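Thiazoline oxidase/subtilisin-like protease (Prochloron didemni, PDB 4H6X) probably cleaves precursor peptides and joins their ends by transamidation, as a subtilisin-like protease in the maturation of patellamide cyanobactins. Local coordinates at residues A168-C173 and V279-S284. Residues are numbered along the deposited sequence; the frame is centred on the assembly and turned at random.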
loop_
_atom_site.group_PDB
_atom_site.type_symbol
_atom_site.label_atom_id
_atom_site.label_comp_id
_atom_site.label_asym_id
_atom_site.label_seq_id
_atom_site.Cartn_x
_atom_site.Cartn_y
_atom_site.Cartn_z
ATOM N N ALA A 168 -7.441 -7.197 -10.973
ATOM C CA ALA A 168 -7.196 -6.063 -10.097
ATOM C C ALA A 168 -8.323 -5.048 -10.240
ATOM O O ALA A 168 -8.737 -4.723 -11.367
ATOM C CB ALA A 168 -5.872 -5.389 -10.431
ATOM N N ASN A 169 -8.812 -4.593 -9.089
ATOM C CA ASN A 169 -9.585 -3.370 -8.957
ATOM C C ASN A 169 -8.639 -2.213 -8.647
ATOM O O ASN A 169 -8.875 -1.067 -9.056
ATOM C CB ASN A 169 -10.614 -3.525 -7.828
ATOM C CG ASN A 169 -11.732 -4.498 -8.194
ATOM O OD1 ASN A 169 -12.519 -4.236 -9.102
ATOM N ND2 ASN A 169 -11.777 -5.632 -7.525
ATOM N N ILE A 170 -7.582 -2.528 -7.899
ATOM C CA ILE A 170 -6.544 -1.562 -7.528
ATOM C C ILE A 170 -5.202 -2.232 -7.766
ATOM O O ILE A 170 -5.015 -3.383 -7.391
ATOM C CB ILE A 170 -6.634 -1.142 -6.049
ATOM C CG1 ILE A 170 -8.038 -0.593 -5.716
ATOM C CG2 ILE A 170 -5.551 -0.110 -5.690
ATOM C CD1 ILE A 170 -8.219 -0.224 -4.242
ATOM N N ILE A 171 -4.297 -1.506 -8.404
ATOM C CA ILE A 171 -2.914 -1.924 -8.558
ATOM C C ILE A 171 -2.058 -0.954 -7.744
ATOM O O ILE A 171 -2.034 0.256 -8.020
ATOM C CB ILE A 171 -2.463 -1.907 -10.038
ATOM C CG1 ILE A 171 -3.367 -2.810 -10.894
ATOM C CG2 ILE A 171 -0.987 -2.299 -10.146
ATOM C CD1 ILE A 171 -3.181 -2.689 -12.412
ATOM N N HIS A 172 -1.389 -1.490 -6.729
ATOM C CA HIS A 172 -0.453 -0.730 -5.920
ATOM C C HIS A 172 0.979 -0.912 -6.440
ATOM O O HIS A 172 1.521 -2.030 -6.384
ATOM C CB HIS A 172 -0.549 -1.180 -4.456
ATOM C CG HIS A 172 0.227 -0.319 -3.512
ATOM N ND1 HIS A 172 1.566 -0.518 -3.250
ATOM C CD2 HIS A 172 -0.147 0.747 -2.769
ATOM C CE1 HIS A 172 1.987 0.393 -2.391
ATOM N NE2 HIS A 172 0.969 1.180 -2.093
ATOM N N CYS A 173 1.576 0.168 -6.949
ATOM C CA CYS A 173 2.956 0.144 -7.472
ATOM C C CYS A 173 3.907 0.922 -6.584
ATOM O O CYS A 173 3.684 2.105 -6.329
ATOM C CB CYS A 173 3.075 0.772 -8.870
ATOM S SG CYS A 173 1.736 0.515 -10.039
ATOM N N VAL A 279 -1.656 3.065 2.815
ATOM C CA VAL A 279 -2.786 3.560 3.612
ATOM C C VAL A 279 -3.923 3.970 2.636
ATOM O O VAL A 279 -5.078 3.606 2.831
ATOM C CB VAL A 279 -2.365 4.722 4.557
ATOM C CG1 VAL A 279 -3.565 5.276 5.308
ATOM C CG2 VAL A 279 -1.310 4.264 5.570
ATOM N N MET A 280 -3.573 4.685 1.564
ATOM C CA MET A 280 -4.560 5.165 0.577
ATOM C C MET A 280 -5.116 4.039 -0.279
ATOM O O MET A 280 -6.285 4.064 -0.659
ATOM C CB MET A 280 -3.958 6.268 -0.307
ATOM C CG MET A 280 -3.711 7.579 0.428
ATOM S SD MET A 280 -5.205 8.229 1.232
ATOM C CE MET A 280 -4.949 7.623 2.888
ATOM N N THR A 281 -4.279 3.044 -0.575
ATOM C CA THR A 281 -4.748 1.855 -1.244
ATOM C C THR A 281 -5.811 1.153 -0.378
ATOM O O THR A 281 -6.856 0.738 -0.880
ATOM C CB THR A 281 -3.572 0.912 -1.603
ATOM O OG1 THR A 281 -2.831 1.474 -2.699
ATOM C CG2 THR A 281 -4.074 -0.462 -2.001
ATOM N N GLY A 282 -5.550 1.039 0.918
ATOM C CA GLY A 282 -6.517 0.418 1.840
ATOM C C GLY A 282 -7.820 1.211 1.924
ATOM O O GLY A 282 -8.912 0.643 1.877
ATOM N N ILE A 283 -7.699 2.528 2.051
ATOM C CA ILE A 283 -8.879 3.400 2.147
ATOM C C ILE A 283 -9.704 3.272 0.867
ATOM O O ILE A 283 -10.919 3.052 0.916
ATOM C CB ILE A 283 -8.488 4.871 2.465
ATOM C CG1 ILE A 283 -7.893 4.939 3.889
ATOM C CG2 ILE A 283 -9.694 5.799 2.315
ATOM C CD1 ILE A 283 -7.411 6.300 4.328
ATOM N N SER A 284 -9.020 3.372 -0.272
ATOM C CA SER A 284 -9.661 3.224 -1.575
ATOM C C SER A 284 -10.382 1.896 -1.698
ATOM O O SER A 284 -11.499 1.842 -2.210
ATOM C CB SER A 284 -8.634 3.390 -2.704
ATOM O OG SER A 284 -8.073 4.693 -2.680
#
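Thr281 sits against both Ile170 and His172, and the three side chains illustrate how a buried helix is laid over the parallel sheet of a subtilisin-type fold. Strand 170-173 and helix 279-284 run almost exactly antiparallel, at 176°, with 9.7 Å between their axes. Alternation along the strand sends Ile170 and His172 toward the helix, while Ile171 points to the other side of the sheet. Ile170 and Thr281 lie alongside one another, pointing opposite ways, and their methyls meet as CG2 to CG2 at 4.0 Å. With CG1 anti to the carbonyl carbon (chi1 -55°) and the chain then extended, CD1 of Ile170 reaches the helix surface 3.9 Å from Ser284 CB. The hydroxyl of Ser284 turns back to its own helix, where OG donates to Met280 O at 2.8 Å; that carbonyl also receives Ser284 N, from the opposite face of its plane. The imidazole of His172 is modelled edge-on and too close to the Thr281 hydroxyl, and is probably flipped, so any polar link there stays undecided. Were His172 an alanine, the ring's place beside Thr281, Ala277 and Pro278 would probably be left as a gap. On neighbouring strands, Val203 and Ile35 also touch Thr281. The His172 side chain lies near, without touching, Ser274, His109 and Asp39, whose arrangement is consistent with the catalytic triad of subtilases. With Ser284 OG already engaged within the helix, the contact of Ile170 with Thr281 and Ser284 implies cohesion by apolar burial, fitting helix to sheet through shape.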